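Local coordinates for protein bifunctional dTDP-4-dehydrorhamnose 3,5-epimerase/dTDP-4-dehydrorhamnose reductase (Arabidopsis thaliana, PDB 4QQR) that catalyses the 3,5-epimerization of dTDP-4-dehydro-6-deoxy-alpha-D-glucose and the NADPH-dependent reduction of the product to dTDP-beta-L-rhamnose, at residues V107-A112 and E209-N214. Residues are numbered along the deposited sequence; the frame is centred on the assembly and turned at random.
Sequences VLINYA and EMAKRN
Asn214 N donates to Ala211 O over 2.8 Å, one of the two backbone bonds of the Schellman motif that closes helix 200-212. The other runs from Leu215 N to Met210 O. The C' residue, Asn214, has a positive phi of 50°, a conformation asparagine adopts more readily than most residues with a side chain. Its amide group meets CG2 of Val107, the two side chains crossing at about a right angle; this is plain van der Waals contact at the solvent-facing end.

Deeper in, Ile109 carries the apolar packing. With CG1 anti to its own carbonyl carbon (chi1 -58°), its longer branch reaches the helix: CG1 lies 3.8 Å from Ala211 CB, while CD1 settles 3.9 Å from Ala211 CA, against the backbone. A methyl side chain suits Ala211 because it lets the helix come close to the sheet, where Phe65 also touches it. In this Rossmann-type domain helix 200-212 packs on one face of the parallel sheet, whereas Leu108 and Asn110 point to the other, toward helix 80-103. A beta-branched residue such as Val107 or Ile109 also fits the extended backbone well. Further along the strand, Tyr111, a probable NADPH-binding residue by similarity, hydrogen-bonds through its hydroxyl to Ser207, one helical turn before Ala211.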
ATOM      1  N   VAL A 107      -2.261  -9.539 -19.551  1.00 43.77           N
ATOM      2  CA  VAL A 107      -1.185  -9.973 -18.652  1.00 40.76           C
ATOM      3  C   VAL A 107      -0.121  -8.882 -18.475  1.00 42.21           C
ATOM      4  O   VAL A 107       0.330  -8.240 -19.424  1.00 39.07           O
ATOM      5  CB  VAL A 107      -0.513 -11.262 -19.131  1.00 43.53           C
ATOM      6  CG1 VAL A 107       0.664 -11.610 -18.230  1.00 40.79           C
ATOM      7  CG2 VAL A 107      -1.527 -12.414 -19.163  1.00 47.40           C
ATOM      8  N   LEU A 108       0.250  -8.666 -17.227  1.00 44.61           N
ATOM      9  CA  LEU A 108       1.193  -7.637 -16.872  1.00 40.13           C
ATOM     10  C   LEU A 108       2.379  -8.301 -16.181  1.00 39.30           C
ATOM     11  O   LEU A 108       2.241  -8.931 -15.136  1.00 37.22           O
ATOM     12  CB  LEU A 108       0.509  -6.651 -15.928  1.00 40.36           C
ATOM     13  CG  LEU A 108       1.430  -5.760 -15.112  1.00 40.36           C
ATOM     14  CD1 LEU A 108       2.230  -4.898 -16.069  1.00 40.70           C
ATOM     15  CD2 LEU A 108       0.602  -4.931 -14.175  1.00 37.40           C
ATOM     16  N   ILE A 109       3.546  -8.172 -16.790  1.00 43.85           N
ATOM     17  CA  ILE A 109       4.782  -8.643 -16.188  1.00 39.91           C
ATOM     18  C   ILE A 109       5.346  -7.528 -15.333  1.00 41.19           C
ATOM     19  O   ILE A 109       5.835  -6.524 -15.852  1.00 41.00           O
ATOM     20  CB  ILE A 109       5.800  -9.013 -17.251  1.00 34.87           C
ATOM     21  CG1 ILE A 109       5.220 -10.097 -18.172  1.00 37.51           C
ATOM     22  CG2 ILE A 109       7.091  -9.461 -16.597  1.00 36.38           C
ATOM     23  CD1 ILE A 109       4.924 -11.439 -17.480  1.00 35.79           C
ATOM     24  N   ASN A 110       5.262  -7.701 -14.021  1.00 41.44           N
ATOM     25  CA  ASN A 110       5.740  -6.697 -13.075  1.00 41.34           C
ATOM     26  C   ASN A 110       7.111  -7.070 -12.459  1.00 40.95           C
ATOM     27  O   ASN A 110       7.213  -7.971 -11.627  1.00 41.87           O
ATOM     28  CB  ASN A 110       4.654  -6.460 -12.016  1.00 40.31           C
ATOM     29  CG  ASN A 110       5.065  -5.465 -10.954  1.00 42.08           C
ATOM     30  OD1 ASN A 110       5.342  -4.306 -11.246  1.00 45.06           O
ATOM     31  ND2 ASN A 110       5.051  -5.903  -9.698  1.00 44.73           N
ATOM     32  N   TYR A 111       8.158  -6.390 -12.914  1.00 37.34           N
ATOM     33  CA  TYR A 111       9.492  -6.513 -12.355  1.00 31.92           C
ATOM     34  C   TYR A 111       9.539  -5.847 -10.990  1.00 39.06           C
ATOM     35  O   TYR A 111       9.167  -4.691 -10.835  1.00 42.18           O
ATOM     36  CB  TYR A 111      10.506  -5.880 -13.312  1.00 32.68           C
ATOM     37  CG  TYR A 111      10.556  -6.609 -14.634  1.00 37.88           C
ATOM     38  CD1 TYR A 111      11.278  -7.797 -14.775  1.00 35.24           C
ATOM     39  CD2 TYR A 111       9.828  -6.159 -15.722  1.00 37.64           C
ATOM     40  CE1 TYR A 111      11.299  -8.477 -15.965  1.00 35.89           C
ATOM     41  CE2 TYR A 111       9.842  -6.839 -16.919  1.00 37.04           C
ATOM     42  CZ  TYR A 111      10.579  -7.993 -17.036  1.00 39.47           C
ATOM     43  OH  TYR A 111      10.594  -8.658 -18.238  1.00 41.06           O
ATOM     44  N   ALA A 112       9.981  -6.586  -9.983  1.00 43.13           N
ATOM     45  CA  ALA A 112       9.924  -6.098  -8.609  1.00 44.75           C
ATOM     46  C   ALA A 112      11.116  -6.652  -7.850  1.00 43.21           C
ATOM     47  O   ALA A 112      12.087  -7.077  -8.467  1.00 39.52           O
ATOM     48  CB  ALA A 112       8.598  -6.491  -7.937  1.00 39.78           C
ATOM     49  N   GLU A 209       9.374 -15.037 -22.046  1.00 42.46           N
ATOM     50  CA  GLU A 209       8.729 -16.343 -22.237  1.00 46.45           C
ATOM     51  C   GLU A 209       7.577 -16.578 -21.263  1.00 45.49           C
ATOM     52  O   GLU A 209       6.617 -17.286 -21.589  1.00 42.15           O
ATOM     53  CB  GLU A 209       9.746 -17.500 -22.134  1.00 43.42           C
ATOM     54  CG  GLU A 209      10.853 -17.432 -23.181  1.00 51.26           C
ATOM     55  CD  GLU A 209      10.315 -17.505 -24.613  1.00 58.18           C
ATOM     56  OE1 GLU A 209       9.344 -18.286 -24.830  1.00 55.85           O
ATOM     57  OE2 GLU A 209      10.854 -16.780 -25.502  1.00 49.09           O
ATOM     58  N   MET A 210       7.689 -15.989 -20.069  1.00 46.40           N
ATOM     59  CA  MET A 210       6.658 -16.119 -19.032  1.00 43.24           C
ATOM     60  C   MET A 210       5.401 -15.422 -19.487  1.00 43.38           C
ATOM     61  O   MET A 210       4.305 -15.960 -19.341  1.00 44.03           O
ATOM     62  CB  MET A 210       7.142 -15.544 -17.704  1.00 37.52           C
ATOM     63  CG  MET A 210       8.338 -16.304 -17.129  1.00 42.41           C
ATOM     64  SD  MET A 210       8.840 -15.741 -15.493  1.00 43.10           S
ATOM     65  CE  MET A 210       7.594 -16.512 -14.470  1.00 36.73           C
ATOM     66  N   ALA A 211       5.584 -14.229 -20.055  1.00 44.16           N
ATOM     67  CA  ALA A 211       4.521 -13.495 -20.737  1.00 44.61           C
ATOM     68  C   ALA A 211       3.883 -14.353 -21.832  1.00 45.69           C
ATOM     69  O   ALA A 211       2.662 -14.525 -21.857  1.00 47.37           O
ATOM     70  CB  ALA A 211       5.057 -12.203 -21.323  1.00 39.95           C
ATOM     71  N   LYS A 212       4.702 -14.892 -22.731  1.00 41.56           N
ATOM     72  CA  LYS A 212       4.184 -15.745 -23.792  1.00 43.70           C
ATOM     73  C   LYS A 212       3.338 -16.905 -23.247  1.00 44.27           C
ATOM     74  O   LYS A 212       2.368 -17.308 -23.877  1.00 44.81           O
ATOM     75  CB  LYS A 212       5.319 -16.258 -24.678  1.00 46.14           C
ATOM     76  CG  LYS A 212       5.924 -15.207 -25.637  1.00 48.51           C
ATOM     77  CD  LYS A 212       7.180 -15.753 -26.322  1.00 44.05           C
ATOM     78  CE  LYS A 212       7.580 -14.913 -27.526  1.00 54.51           C
ATOM     79  NZ  LYS A 212       9.019 -15.121 -27.957  1.00 55.33           N
ATOM     80  N   ARG A 213       3.686 -17.412 -22.063  1.00 43.96           N
ATOM     81  CA  ARG A 213       2.976 -18.538 -21.469  1.00 41.05           C
ATOM     82  C   ARG A 213       1.853 -18.090 -20.563  1.00 41.30           C
ATOM     83  O   ARG A 213       1.261 -18.903 -19.861  1.00 41.67           O
ATOM     84  CB  ARG A 213       3.927 -19.393 -20.656  1.00 40.82           C
ATOM     85  CG  ARG A 213       5.027 -19.993 -21.466  1.00 44.69           C
ATOM     86  CD  ARG A 213       5.877 -20.926 -20.618  1.00 45.67           C
ATOM     87  NE  ARG A 213       7.128 -21.248 -21.290  1.00 44.96           N
ATOM     88  CZ  ARG A 213       8.082 -22.017 -20.781  1.00 45.00           C
ATOM     89  NH1 ARG A 213       7.940 -22.561 -19.574  1.00 41.19           N
ATOM     90  NH2 ARG A 213       9.184 -22.235 -21.489  1.00 46.11           N
ATOM     91  N   ASN A 214       1.584 -16.793 -20.567  1.00 45.14           N
ATOM     92  CA  ASN A 214       0.587 -16.197 -19.678  1.00 46.55           C
ATOM     93  C   ASN A 214       0.714 -16.576 -18.179  1.00 44.76           C
ATOM     94  O   ASN A 214      -0.284 -16.868 -17.510  1.00 41.19           O
ATOM     95  CB  ASN A 214      -0.811 -16.493 -20.216  1.00 46.46           C
ATOM     96  CG  ASN A 214      -0.963 -16.105 -21.677  1.00 47.40           C
ATOM     97  OD1 ASN A 214      -0.637 -14.982 -22.071  1.00 49.33           O
ATOM     98  ND2 ASN A 214      -1.441 -17.040 -22.490  1.00 44.75           N
TER